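Local coordinates for protein aerobactin synthase IucA (Klebsiella pneumoniae subsp. pneumoniae, PDB 5JM8) that probably catalyses an ATP- and magnesium-dependent condensation in the assembly of the siderophore aerobactin, as an NRPS-independent siderophore (NIS) synthetase, at residues L136-E142 against P357-V363; H176-R180 against H227-E232; A183-Q188 against K246-K250; R204-N209 against S273-I277. One frame throughout, in Å; residues are numbered along the deposited sequence.

Interaction 1 (L136-E142 against P357-V363); sequences LNFGEAE and PQSQTNV
A capping box opens the short helix 138-142, and the edge strand 360-363 of a four-stranded mixed sheet runs alongside it. Asn362 bonds across to Leu136, the residue before the N-cap. Its ND2 donates to Leu136 O at 2.9 Å, and the bond is almost straight, 178° at the hydrogen. The donor stands well above the plane of that carbonyl. In the box itself, Asn137 OD1 takes the N-H of Glu140, and Glu140 OE1 takes the N-H of Asn137. Chi1 of 69° sets the Asn137 amide between its own N and carbonyl carbon, where OD1 can reach Glu140 N. Asn137 CB also rests on Pro357 O at 3.6 Å. Water 3 accepts from Phe138 N and donates to Ser359 O, so a water bridges the two backbones. Ala141 CB packs on Asn362 CB. The side chain of Glu142 lies about 7 Å from the bound ATP, and its carboxylate has further partners in Arg446 and Thr263. Water 2 ties Glu142 OE2 and Phe138 O to the strand through Val363 N. The bent Glu142 chain crosses Val363 at about a right angle, bringing OE2 to 3.2 Å from Val363 CB.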
loop_
_atom_site.group_PDB
_atom_site.type_symbol
_atom_site.label_atom_id
_atom_site.label_comp_id
_atom_site.label_asym_id
_atom_site.label_seq_id
_atom_site.Cartn_x
_atom_site.Cartn_y
_atom_site.Cartn_z
ATOM N N LEU A 136 5.314 -13.326 8.326
ATOM C CA LEU A 136 3.880 -13.523 8.168
ATOM C C LEU A 136 3.058 -12.427 8.823
ATOM O O LEU A 136 3.456 -11.872 9.848
ATOM C CB LEU A 136 3.469 -14.873 8.756
ATOM C CG LEU A 136 4.093 -16.117 8.123
ATOM C CD1 LEU A 136 3.583 -17.349 8.831
ATOM C CD2 LEU A 136 3.779 -16.176 6.643
ATOM N N ASN A 137 1.910 -12.122 8.228
ATOM C CA ASN A 137 0.945 -11.248 8.874
ATOM C C ASN A 137 0.006 -12.104 9.711
ATOM O O ASN A 137 0.058 -13.331 9.647
ATOM C CB ASN A 137 0.180 -10.392 7.847
ATOM C CG ASN A 137 -0.772 -11.199 6.962
ATOM O OD1 ASN A 137 -1.352 -12.201 7.375
ATOM N ND2 ASN A 137 -0.949 -10.731 5.732
ATOM N N PHE A 138 -0.855 -11.452 10.482
ATOM C CA PHE A 138 -1.740 -12.144 11.406
ATOM C C PHE A 138 -2.601 -13.199 10.719
ATOM O O PHE A 138 -2.702 -14.329 11.192
ATOM C CB PHE A 138 -2.628 -11.130 12.117
ATOM C CG PHE A 138 -3.653 -11.747 13.016
ATOM C CD1 PHE A 138 -3.306 -12.179 14.283
ATOM C CD2 PHE A 138 -4.966 -11.882 12.602
ATOM C CE1 PHE A 138 -4.247 -12.745 15.116
ATOM C CE2 PHE A 138 -5.913 -12.446 13.434
ATOM C CZ PHE A 138 -5.552 -12.877 14.692
ATOM N N GLY A 139 -3.206 -12.832 9.596
ATOM C CA GLY A 139 -4.085 -13.733 8.872
ATOM C C GLY A 139 -3.370 -14.950 8.311
ATOM O O GLY A 139 -3.895 -16.061 8.352
ATOM N N GLU A 140 -2.171 -14.737 7.780
ATOM C CA GLU A 140 -1.373 -15.826 7.227
ATOM C C GLU A 140 -1.040 -16.866 8.292
ATOM O O GLU A 140 -1.175 -18.066 8.059
ATOM C CB GLU A 140 -0.082 -15.284 6.608
ATOM C CG GLU A 140 -0.291 -14.513 5.310
ATOM C CD GLU A 140 0.987 -13.896 4.776
ATOM O OE1 GLU A 140 1.788 -13.386 5.585
ATOM O OE2 GLU A 140 1.191 -13.927 3.544
ATOM N N ALA A 141 -0.606 -16.400 9.460
ATOM C CA ALA A 141 -0.226 -17.295 10.546
ATOM C C ALA A 141 -1.429 -18.081 11.058
ATOM O O ALA A 141 -1.310 -19.254 11.399
ATOM C CB ALA A 141 0.413 -16.508 11.682
ATOM N N GLU A 142 -2.586 -17.429 11.100
ATOM C CA GLU A 142 -3.788 -18.046 11.652
ATOM C C GLU A 142 -4.304 -19.191 10.796
ATOM O O GLU A 142 -5.092 -20.009 11.264
ATOM C CB GLU A 142 -4.896 -17.006 11.817
ATOM C CG GLU A 142 -4.680 -16.031 12.960
ATOM C CD GLU A 142 -4.604 -16.706 14.314
ATOM O OE1 GLU A 142 -5.262 -17.748 14.501
ATOM O OE2 GLU A 142 -3.879 -16.194 15.192
ATOM N N PRO A 357 -2.544 -4.131 9.763
ATOM C CA PRO A 357 -2.870 -5.506 9.377
ATOM C C PRO A 357 -1.661 -6.288 8.864
ATOM O O PRO A 357 -1.739 -7.512 8.736
ATOM C CB PRO A 357 -3.913 -5.318 8.269
ATOM C CG PRO A 357 -3.637 -3.973 7.711
ATOM C CD PRO A 357 -3.156 -3.142 8.857
ATOM N N GLN A 358 -0.562 -5.589 8.588
ATOM C CA GLN A 358 0.641 -6.216 8.044
ATOM C C GLN A 358 1.764 -6.354 9.073
ATOM O O GLN A 358 2.905 -6.648 8.716
ATOM C CB GLN A 358 1.144 -5.416 6.841
ATOM C CG GLN A 358 0.184 -5.422 5.669
ATOM C CD GLN A 358 -0.008 -6.810 5.092
ATOM O OE1 GLN A 358 0.929 -7.606 5.040
ATOM N NE2 GLN A 358 -1.231 -7.111 4.663
ATOM N N SER A 359 1.448 -6.145 10.347
ATOM C CA SER A 359 2.442 -6.326 11.399
ATOM C C SER A 359 2.812 -7.795 11.495
ATOM O O SER A 359 2.028 -8.663 11.112
ATOM C CB SER A 359 1.922 -5.830 12.750
ATOM O OG SER A 359 0.835 -6.618 13.193
ATOM N N GLN A 360 4.005 -8.069 12.011
ATOM C CA GLN A 360 4.447 -9.442 12.217
ATOM C C GLN A 360 3.953 -9.951 13.567
ATOM O O GLN A 360 4.735 -10.321 14.438
ATOM C CB GLN A 360 5.967 -9.542 12.127
ATOM C CG GLN A 360 6.474 -10.962 11.998
ATOM C CD GLN A 360 7.988 -11.042 11.996
ATOM O OE1 GLN A 360 8.676 -10.070 12.325
ATOM N NE2 GLN A 360 8.519 -12.205 11.625
ATOM N N THR A 361 2.636 -9.952 13.726
ATOM C CA THR A 361 1.992 -10.540 14.888
ATOM C C THR A 361 1.467 -11.912 14.487
ATOM O O THR A 361 0.550 -12.012 13.677
ATOM C CB THR A 361 0.847 -9.653 15.406
ATOM O OG1 THR A 361 1.342 -8.329 15.643
ATOM C CG2 THR A 361 0.255 -10.219 16.696
ATOM N N ASN A 362 2.078 -12.962 15.029
ATOM C CA ASN A 362 1.714 -14.334 14.681
ATOM C C ASN A 362 1.304 -15.152 15.899
ATOM O O ASN A 362 1.883 -15.011 16.978
ATOM C CB ASN A 362 2.879 -15.048 13.985
ATOM C CG ASN A 362 3.430 -14.276 12.795
ATOM O OD1 ASN A 362 4.603 -14.415 12.451
ATOM N ND2 ASN A 362 2.588 -13.470 12.157
ATOM N N VAL A 363 0.316 -16.023 15.719
ATOM C CA VAL A 363 -0.031 -16.976 16.760
ATOM C C VAL A 363 1.113 -17.983 16.882
ATOM O O VAL A 363 1.627 -18.484 15.881
ATOM C CB VAL A 363 -1.365 -17.692 16.469
ATOM C CG1 VAL A 363 -1.261 -18.543 15.205
ATOM C CG2 VAL A 363 -1.788 -18.530 17.665
HETATM O O HOH W 1 6.627 -14.480 10.722
HETATM O O HOH W 2 -1.596 -15.310 14.002
HETATM O O HOH W 3 -0.513 -9.006 11.261
#

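Interaction 2 (H176-R180 against H227-E232)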
loop_
_atom_site.group_PDB
_atom_site.type_symbol
_atom_site.label_atom_id
_atom_site.label_comp_id
_atom_site.label_asym_id
_atom_site.label_seq_id
_atom_site.Cartn_x
_atom_site.Cartn_y
_atom_site.Cartn_z
ATOM N N HIS A 176 -12.075 -17.880 2.771
ATOM C CA HIS A 176 -12.710 -16.708 3.344
ATOM C C HIS A 176 -14.140 -16.613 2.835
ATOM O O HIS A 176 -14.484 -17.200 1.809
ATOM C CB HIS A 176 -11.927 -15.441 3.010
ATOM C CG HIS A 176 -11.786 -15.183 1.543
ATOM N ND1 HIS A 176 -10.728 -15.661 0.800
ATOM C CD2 HIS A 176 -12.561 -14.479 0.686
ATOM C CE1 HIS A 176 -10.865 -15.271 -0.455
ATOM N NE2 HIS A 176 -11.969 -14.551 -0.550
ATOM N N PHE A 177 -14.977 -15.891 3.569
ATOM C CA PHE A 177 -16.379 -15.759 3.203
ATOM C C PHE A 177 -17.018 -14.563 3.896
ATOM O O PHE A 177 -16.605 -14.188 4.992
ATOM C CB PHE A 177 -17.140 -17.037 3.560
ATOM C CG PHE A 177 -16.975 -17.460 4.992
ATOM C CD1 PHE A 177 -17.702 -16.845 5.997
ATOM C CD2 PHE A 177 -16.095 -18.474 5.332
ATOM C CE1 PHE A 177 -17.553 -17.228 7.312
ATOM C CE2 PHE A 177 -15.943 -18.864 6.648
ATOM C CZ PHE A 177 -16.673 -18.240 7.640
ATOM N N PRO A 178 -18.032 -13.956 3.258
ATOM C CA PRO A 178 -18.753 -12.884 3.945
ATOM C C PRO A 178 -19.728 -13.462 4.967
ATOM O O PRO A 178 -20.126 -14.619 4.830
ATOM C CB PRO A 178 -19.484 -12.175 2.808
ATOM C CG PRO A 178 -19.755 -13.259 1.829
ATOM C CD PRO A 178 -18.590 -14.216 1.919
ATOM N N LEU A 179 -20.100 -12.677 5.971
ATOM C CA LEU A 179 -21.017 -13.151 7.001
ATOM C C LEU A 179 -22.429 -13.311 6.463
ATOM O O LEU A 179 -22.778 -12.744 5.430
ATOM C CB LEU A 179 -21.044 -12.190 8.191
ATOM C CG LEU A 179 -19.757 -12.029 8.994
ATOM C CD1 LEU A 179 -19.990 -11.065 10.144
ATOM C CD2 LEU A 179 -19.268 -13.373 9.504
ATOM N N ARG A 180 -23.231 -14.094 7.176
ATOM C CA ARG A 180 -24.664 -14.154 6.940
ATOM C C ARG A 180 -25.320 -13.137 7.862
ATOM O O ARG A 180 -24.818 -12.884 8.956
ATOM C CB ARG A 180 -25.201 -15.560 7.197
ATOM C CG ARG A 180 -26.667 -15.739 6.864
ATOM C CD ARG A 180 -27.071 -17.188 7.037
ATOM N NE ARG A 180 -28.457 -17.434 6.651
ATOM C CZ ARG A 180 -28.856 -17.682 5.409
ATOM N NH1 ARG A 180 -27.982 -17.709 4.411
ATOM N NH2 ARG A 180 -30.139 -17.902 5.163
ATOM N N HIS A 227 -22.713 -16.824 11.579
ATOM C CA HIS A 227 -21.802 -17.708 10.867
ATOM C C HIS A 227 -22.605 -18.409 9.771
ATOM O O HIS A 227 -23.680 -18.942 10.050
ATOM C CB HIS A 227 -21.170 -18.719 11.830
ATOM C CG HIS A 227 -20.082 -19.550 11.222
ATOM N ND1 HIS A 227 -20.303 -20.416 10.174
ATOM C CD2 HIS A 227 -18.767 -19.658 11.528
ATOM C CE1 HIS A 227 -19.170 -21.016 9.853
ATOM N NE2 HIS A 227 -18.222 -20.574 10.660
ATOM N N PRO A 228 -22.103 -18.399 8.520
ATOM C CA PRO A 228 -22.892 -18.940 7.404
ATOM C C PRO A 228 -23.406 -20.359 7.632
ATOM O O PRO A 228 -24.490 -20.695 7.162
ATOM C CB PRO A 228 -21.905 -18.911 6.234
ATOM C CG PRO A 228 -20.969 -17.818 6.564
ATOM C CD PRO A 228 -20.811 -17.858 8.056
ATOM N N TRP A 229 -22.639 -21.176 8.347
ATOM C CA TRP A 229 -23.041 -22.551 8.624
ATOM C C TRP A 229 -24.042 -22.622 9.782
ATOM O O TRP A 229 -25.031 -23.348 9.700
ATOM C CB TRP A 229 -21.816 -23.413 8.932
ATOM C CG TRP A 229 -22.128 -24.877 9.004
ATOM C CD1 TRP A 229 -22.241 -25.744 7.956
ATOM C CD2 TRP A 229 -22.368 -25.648 10.189
ATOM N NE1 TRP A 229 -22.538 -27.005 8.414
ATOM C CE2 TRP A 229 -22.621 -26.973 9.781
ATOM C CE3 TRP A 229 -22.393 -25.346 11.554
ATOM C CZ2 TRP A 229 -22.897 -27.995 10.689
ATOM C CZ3 TRP A 229 -22.667 -26.363 12.454
ATOM C CH2 TRP A 229 -22.915 -27.670 12.018
ATOM N N GLN A 230 -23.788 -21.877 10.855
ATOM C CA GLN A 230 -24.724 -21.820 11.978
ATOM C C GLN A 230 -26.053 -21.224 11.560
ATOM O O GLN A 230 -27.112 -21.723 11.934
ATOM C CB GLN A 230 -24.157 -20.992 13.129
ATOM C CG GLN A 230 -23.193 -21.735 14.017
ATOM C CD GLN A 230 -23.861 -22.824 14.831
ATOM O OE1 GLN A 230 -23.518 -23.999 14.711
ATOM N NE2 GLN A 230 -24.810 -22.438 15.676
ATOM N N GLY A 231 -25.985 -20.142 10.793
ATOM C CA GLY A 231 -27.173 -19.429 10.373
ATOM C C GLY A 231 -28.132 -20.301 9.591
ATOM O O GLY A 231 -29.343 -20.233 9.795
ATOM N N GLU A 232 -27.593 -21.121 8.694
ATOM C CA GLU A 232 -28.417 -22.019 7.893
ATOM C C GLU A 232 -29.045 -23.096 8.772
ATOM O O GLU A 232 -30.141 -23.584 8.486
ATOM C CB GLU A 232 -27.588 -22.655 6.774
ATOM C CG GLU A 232 -27.176 -21.668 5.692
ATOM C CD GLU A 232 -26.230 -22.266 4.662
ATOM O OE1 GLU A 232 -25.615 -23.317 4.942
ATOM O OE2 GLU A 232 -26.104 -21.678 3.564
HETATM O O HOH W 4 -24.780 -18.573 4.436
#
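Arg180 reaches from its strand over the first turn of helix 228-235. Its CB lies 4.1 Å from Pro228 CA. The chain then runs straight from CG to NE, with CG opposite the backbone N (chi1 -175°), which carries it along the helix. CD comes to 4.0 Å from Gly231 CA, where the glycine has no side chain to block the approach. Arg180 NE lies 4.1 Å from Gly231 C. At the tip, Glu232 CG sits over one face of the guanidinium, displaced toward its rim. Glu232 OE2 is 4.5 Å from Arg180 NH1 and well out of the guanidinium plane, so only the charges are felt. The salt bridge of Arg180 goes instead to Asp251, through NH2. This is where strand 177-185, the middle strand of a three-stranded antiparallel sheet, meets the helix that follows its neighbour 221-226. The N-cap of that helix is His227, whose ND1 accepts from Trp229 N in the plane of the imidazole. Phe177, three residues before Arg180, fills the other end of the contact. Its CE1 touches Pro228 CD at 3.4 Å. The rings of Phe177 and His227 meet obliquely, their planes 55° apart, with Phe177 CZ 4.1 Å from His227 NE2. Tyr169 of helix 163-169 packs against both rings and against Pro228.

Interaction 3 (A183-Q188 against K246-K250); sequences AVNKTQ and KGLIK
An antiparallel strand pair joins the end of strand 177-185 to the start of strand 249-255, within a three-stranded sheet. Ala183 and Lys250 form a hydrogen-bonded pair. Ala183 N donates to Lys250 O at 2.8 Å, and Lys250 N returns the bond to Ala183 O at 2.8 Å. Val184 and Ile249 follow as a non-hydrogen-bonded pair, with Val184 CG2 4.2 Å from Ile249 CG1. Asn185 N then donates to Leu248 O at 3.0 Å. Beyond this bond the strand ends in an Asx turn: Asn185 OD1 accepts from Thr187 N at 3.0 Å, with the donor above the amide carbonyl plane. Leu248 lies against the turn with its two methyls. CD2 lies 3.3 Å from Asn185 ND2, while CD1 meets Gln188 CG at 3.9 Å. The Asn185 amide lies beside its own carbonyl carbon (chi1 -173°), where ND2 can meet the leucine and OD1 the turn. Farther out, Lys250 NZ forms a salt bridge with Glu216, and Gln188 NE2 donates to Asp335 O. Backbone bonds thus fix the register, while Leu248 gives the turn an apolar partner and the side-chain oxygen of Asn185 holds the turn.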
loop_
_atom_site.group_PDB
_atom_site.type_symbol
_atom_site.label_atom_id
_atom_site.label_comp_id
_atom_site.label_asym_id
_atom_site.label_seq_id
_atom_site.Cartn_x
_atom_site.Cartn_y
_atom_site.Cartn_z
ATOM N N ALA A 183 -32.025 -9.431 9.678
ATOM C CA ALA A 183 -32.687 -8.265 10.246
ATOM C C ALA A 183 -33.599 -8.768 11.357
ATOM O O ALA A 183 -34.491 -9.580 11.111
ATOM C CB ALA A 183 -33.468 -7.503 9.195
ATOM N N VAL A 184 -33.355 -8.298 12.577
ATOM C CA VAL A 184 -34.019 -8.834 13.759
ATOM C C VAL A 184 -34.629 -7.731 14.620
ATOM O O VAL A 184 -33.988 -6.713 14.879
ATOM C CB VAL A 184 -33.031 -9.645 14.624
ATOM C CG1 VAL A 184 -33.738 -10.254 15.827
ATOM C CG2 VAL A 184 -32.358 -10.726 13.794
ATOM N N ASN A 185 -35.863 -7.943 15.064
ATOM C CA ASN A 185 -36.502 -7.015 15.989
ATOM C C ASN A 185 -35.773 -7.056 17.329
ATOM O O ASN A 185 -35.454 -8.130 17.837
ATOM C CB ASN A 185 -37.988 -7.353 16.167
ATOM C CG ASN A 185 -38.737 -6.314 16.994
ATOM O OD1 ASN A 185 -38.193 -5.733 17.931
ATOM N ND2 ASN A 185 -39.998 -6.084 16.650
ATOM N N LYS A 186 -35.521 -5.879 17.897
ATOM C CA LYS A 186 -34.740 -5.754 19.126
ATOM C C LYS A 186 -35.322 -6.557 20.287
ATOM O O LYS A 186 -34.605 -6.917 21.223
ATOM C CB LYS A 186 -34.632 -4.285 19.527
ATOM C CG LYS A 186 -35.965 -3.619 19.827
ATOM C CD LYS A 186 -35.762 -2.154 20.177
ATOM C CE LYS A 186 -37.076 -1.459 20.472
ATOM N NZ LYS A 186 -36.871 -0.018 20.779
ATOM N N THR A 187 -36.620 -6.836 20.224
ATOM C CA THR A 187 -37.282 -7.640 21.250
ATOM C C THR A 187 -36.799 -9.084 21.230
ATOM O O THR A 187 -37.131 -9.861 22.126
ATOM C CB THR A 187 -38.814 -7.650 21.077
ATOM O OG1 THR A 187 -39.154 -8.282 19.837
ATOM C CG2 THR A 187 -39.379 -6.235 21.099
ATOM N N GLN A 188 -36.032 -9.440 20.201
ATOM C CA GLN A 188 -35.487 -10.788 20.078
ATOM C C GLN A 188 -33.959 -10.793 20.084
ATOM O O GLN A 188 -33.334 -11.803 19.754
ATOM C CB GLN A 188 -36.005 -11.454 18.802
ATOM C CG GLN A 188 -37.519 -11.603 18.761
ATOM C CD GLN A 188 -38.066 -12.350 19.963
ATOM O OE1 GLN A 188 -38.862 -11.812 20.733
ATOM N NE2 GLN A 188 -37.644 -13.597 20.128
ATOM N N LYS A 246 -43.526 -14.590 12.320
ATOM C CA LYS A 246 -44.003 -13.442 13.080
ATOM C C LYS A 246 -43.469 -12.139 12.481
ATOM O O LYS A 246 -43.969 -11.054 12.776
ATOM C CB LYS A 246 -43.583 -13.584 14.547
ATOM C CG LYS A 246 -43.928 -12.408 15.454
ATOM C CD LYS A 246 -45.418 -12.191 15.614
ATOM C CE LYS A 246 -45.676 -11.064 16.607
ATOM N NZ LYS A 246 -47.113 -10.715 16.724
ATOM N N GLY A 247 -42.457 -12.259 11.627
ATOM C CA GLY A 247 -41.867 -11.105 10.972
ATOM C C GLY A 247 -40.776 -10.448 11.797
ATOM O O GLY A 247 -40.274 -9.383 11.435
ATOM N N LEU A 248 -40.404 -11.085 12.904
ATOM C CA LEU A 248 -39.379 -10.546 13.794
ATOM C C LEU A 248 -37.976 -10.897 13.312
ATOM O O LEU A 248 -36.991 -10.376 13.834
ATOM C CB LEU A 248 -39.585 -11.060 15.218
ATOM C CG LEU A 248 -40.908 -10.651 15.869
ATOM C CD1 LEU A 248 -41.086 -11.330 17.217
ATOM C CD2 LEU A 248 -41.021 -9.140 16.018
ATOM N N ILE A 249 -37.892 -11.789 12.329
ATOM C CA ILE A 249 -36.624 -12.107 11.681
ATOM C C ILE A 249 -36.774 -12.099 10.166
ATOM O O ILE A 249 -37.691 -12.715 9.618
ATOM C CB ILE A 249 -36.079 -13.481 12.128
ATOM C CG1 ILE A 249 -35.602 -13.404 13.581
ATOM C CG2 ILE A 249 -34.923 -13.927 11.216
ATOM C CD1 ILE A 249 -35.056 -14.712 14.142
ATOM N N LYS A 250 -35.857 -11.404 9.498
ATOM C CA LYS A 250 -35.754 -11.448 8.046
ATOM C C LYS A 250 -34.359 -11.923 7.659
ATOM O O LYS A 250 -33.356 -11.394 8.136
ATOM C CB LYS A 250 -36.044 -10.078 7.427
ATOM C CG LYS A 250 -35.940 -10.056 5.906
ATOM C CD LYS A 250 -36.226 -8.678 5.336
ATOM C CE LYS A 250 -36.121 -8.678 3.816
ATOM N NZ LYS A 250 -36.369 -7.330 3.232
#

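Interaction 4 (R204-N209 against S273-I277); sequences RFAAEN and SRDMI
Arg204 and Asp275 form a salt bridge from helix to strand. NH1 donates to OD2 at 2.6 Å. OD2 lies in the guanidinium plane and is met on its syn side, though NH1 stands out of the carboxylate plane. The bond is bent, 144° at the hydrogen. Arg201, one turn earlier on the helix, makes a second salt bridge to OD2. Water 5 links the same groups: it accepts from Arg204 NE and donates to Asp275 OD2 and to Glu208 OE2. Glu208 OE2 also accepts the backbone N-H of Arg274 at 3.0 Å, from above the carboxylate plane. Arg274 CD lies over the centre of the Arg204 guanidinium, 3.4 Å above its plane. Asn209 ND2 donates to Phe205 O and sits over the centre of one face of the Phe205 ring. Asn209 OD1 touches Ser273 CB at 3.4 Å. The Phe205 ring meets Asp275 CB at its edge, and its CZ reaches Ile277 CD1 at 4.1 Å. Leu179 and Leu348 also pack on this ring. Polar bonds border hydrophobic packing around Phe205. The axes of 204-209 and 275-277 lie at 97°, an alpha-on-beta packing of helix 198-209 on strand 275-284 within the IucA/IucC family region.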
loop_
_atom_site.group_PDB
_atom_site.type_symbol
_atom_site.label_atom_id
_atom_site.label_comp_id
_atom_site.label_asym_id
_atom_site.label_seq_id
_atom_site.Cartn_x
_atom_site.Cartn_y
_atom_site.Cartn_z
ATOM N N ARG A 204 -22.429 -0.195 14.253
ATOM C CA ARG A 204 -21.055 0.021 13.809
ATOM C C ARG A 204 -20.535 -1.193 13.056
ATOM O O ARG A 204 -19.976 -1.067 11.968
ATOM C CB ARG A 204 -20.134 0.315 14.997
ATOM C CG ARG A 204 -18.749 0.807 14.590
ATOM C CD ARG A 204 -17.813 0.928 15.784
ATOM N NE ARG A 204 -17.368 -0.372 16.276
ATOM C CZ ARG A 204 -16.629 -0.544 17.368
ATOM N NH1 ARG A 204 -16.264 -1.764 17.740
ATOM N NH2 ARG A 204 -16.252 0.503 18.087
ATOM N N PHE A 205 -20.729 -2.369 13.646
ATOM C CA PHE A 205 -20.232 -3.614 13.072
ATOM C C PHE A 205 -20.846 -3.865 11.699
ATOM O O PHE A 205 -20.144 -4.207 10.750
ATOM C CB PHE A 205 -20.531 -4.788 14.010
ATOM C CG PHE A 205 -19.954 -6.098 13.550
ATOM C CD1 PHE A 205 -18.665 -6.464 13.900
ATOM C CD2 PHE A 205 -20.701 -6.966 12.772
ATOM C CE1 PHE A 205 -18.131 -7.668 13.482
ATOM C CE2 PHE A 205 -20.173 -8.172 12.350
ATOM C CZ PHE A 205 -18.886 -8.522 12.705
ATOM N N ALA A 206 -22.158 -3.683 11.599
ATOM C CA ALA A 206 -22.860 -3.884 10.339
ATOM C C ALA A 206 -22.446 -2.841 9.310
ATOM O O ALA A 206 -22.385 -3.123 8.114
ATOM C CB ALA A 206 -24.358 -3.835 10.559
ATOM N N ALA A 207 -22.155 -1.635 9.786
ATOM C CA ALA A 207 -21.805 -0.528 8.906
ATOM C C ALA A 207 -20.439 -0.723 8.260
ATOM O O ALA A 207 -20.261 -0.434 7.079
ATOM C CB ALA A 207 -21.832 0.777 9.678
ATOM N N GLU A 208 -19.476 -1.213 9.032
ATOM C CA GLU A 208 -18.111 -1.341 8.539
ATOM C C GLU A 208 -17.831 -2.717 7.933
ATOM O O GLU A 208 -16.717 -2.972 7.471
ATOM C CB GLU A 208 -17.112 -1.048 9.667
ATOM C CG GLU A 208 -17.076 -2.076 10.782
ATOM C CD GLU A 208 -16.157 -1.665 11.919
ATOM O OE1 GLU A 208 -15.672 -0.513 11.904
ATOM O OE2 GLU A 208 -15.912 -2.496 12.822
ATOM N N ASN A 209 -18.835 -3.593 7.923
ATOM C CA ASN A 209 -18.677 -4.937 7.365
ATOM C C ASN A 209 -19.645 -5.246 6.229
ATOM O O ASN A 209 -19.280 -5.921 5.267
ATOM C CB ASN A 209 -18.841 -5.987 8.460
ATOM C CG ASN A 209 -17.649 -6.042 9.388
ATOM O OD1 ASN A 209 -16.559 -6.448 8.986
ATOM N ND2 ASN A 209 -17.845 -5.634 10.636
ATOM N N SER A 273 -12.132 -4.781 9.794
ATOM C CA SER A 273 -13.109 -4.723 10.874
ATOM C C SER A 273 -12.457 -4.369 12.202
ATOM O O SER A 273 -11.471 -4.984 12.611
ATOM C CB SER A 273 -13.845 -6.055 11.005
ATOM O OG SER A 273 -14.685 -6.055 12.146
ATOM N N ARG A 274 -13.030 -3.377 12.872
ATOM C CA ARG A 274 -12.570 -2.957 14.184
ATOM C C ARG A 274 -12.735 -4.084 15.196
ATOM O O ARG A 274 -12.058 -4.116 16.225
ATOM C CB ARG A 274 -13.345 -1.718 14.628
ATOM C CG ARG A 274 -12.832 -1.060 15.892
ATOM C CD ARG A 274 -13.491 0.297 16.085
ATOM N NE ARG A 274 -13.206 1.210 14.980
ATOM C CZ ARG A 274 -12.109 1.956 14.888
ATOM N NH1 ARG A 274 -11.178 1.904 15.836
ATOM N NH2 ARG A 274 -11.940 2.755 13.844
ATOM N N ASP A 275 -13.639 -5.009 14.885
ATOM C CA ASP A 275 -13.934 -6.138 15.760
ATOM C C ASP A 275 -13.742 -7.476 15.057
ATOM O O ASP A 275 -14.065 -7.624 13.878
ATOM C CB ASP A 275 -15.371 -6.047 16.279
ATOM C CG ASP A 275 -15.571 -4.906 17.251
ATOM O OD1 ASP A 275 -14.663 -4.650 18.068
ATOM O OD2 ASP A 275 -16.640 -4.266 17.199
ATOM N N MET A 276 -13.202 -8.441 15.793
ATOM C CA MET A 276 -13.284 -9.839 15.399
ATOM C C MET A 276 -14.585 -10.387 15.970
ATOM O O MET A 276 -15.194 -9.763 16.841
ATOM C CB MET A 276 -12.088 -10.639 15.915
ATOM C CG MET A 276 -10.747 -10.194 15.372
ATOM S SD MET A 276 -9.444 -11.338 15.849
ATOM C CE MET A 276 -7.979 -10.405 15.409
ATOM N N ILE A 277 -15.010 -11.550 15.488
ATOM C CA ILE A 277 -16.226 -12.165 15.997
ATOM C C ILE A 277 -16.006 -13.655 16.265
ATOM O O ILE A 277 -15.414 -14.369 15.455
ATOM C CB ILE A 277 -17.402 -11.943 15.021
ATOM C CG1 ILE A 277 -18.719 -12.403 15.650
ATOM C CG2 ILE A 277 -17.140 -12.633 13.688
ATOM C CD1 ILE A 277 -19.937 -11.753 15.036
HETATM O O HOH W 5 -17.699 -2.966 15.308
#

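Interactions 2 and 3 share strand 177-185, using its beginning and its end; their centres are 19 Å apart. Interaction 4 joins this region through Leu179 CD1 of interaction 2, which packs on Phe205 CE2 at 3.6 Å. It also reaches interaction 1, where Phe138 CE2 lies 3.5 Å from Met276 CE. Through strand 275-277, whose Met276 faces away from the helix, interaction 4 thus lies between interactions 2 and 1. Interaction 1 is closest to the nucleotide site: the side chain of Val363 is about 8 Å from the magnesium ion. The side chains of Ile277 and His227 are about 10 and 11 Å from ATP. Interaction 3 is remote, with its centre 37 Å from that of interaction 1.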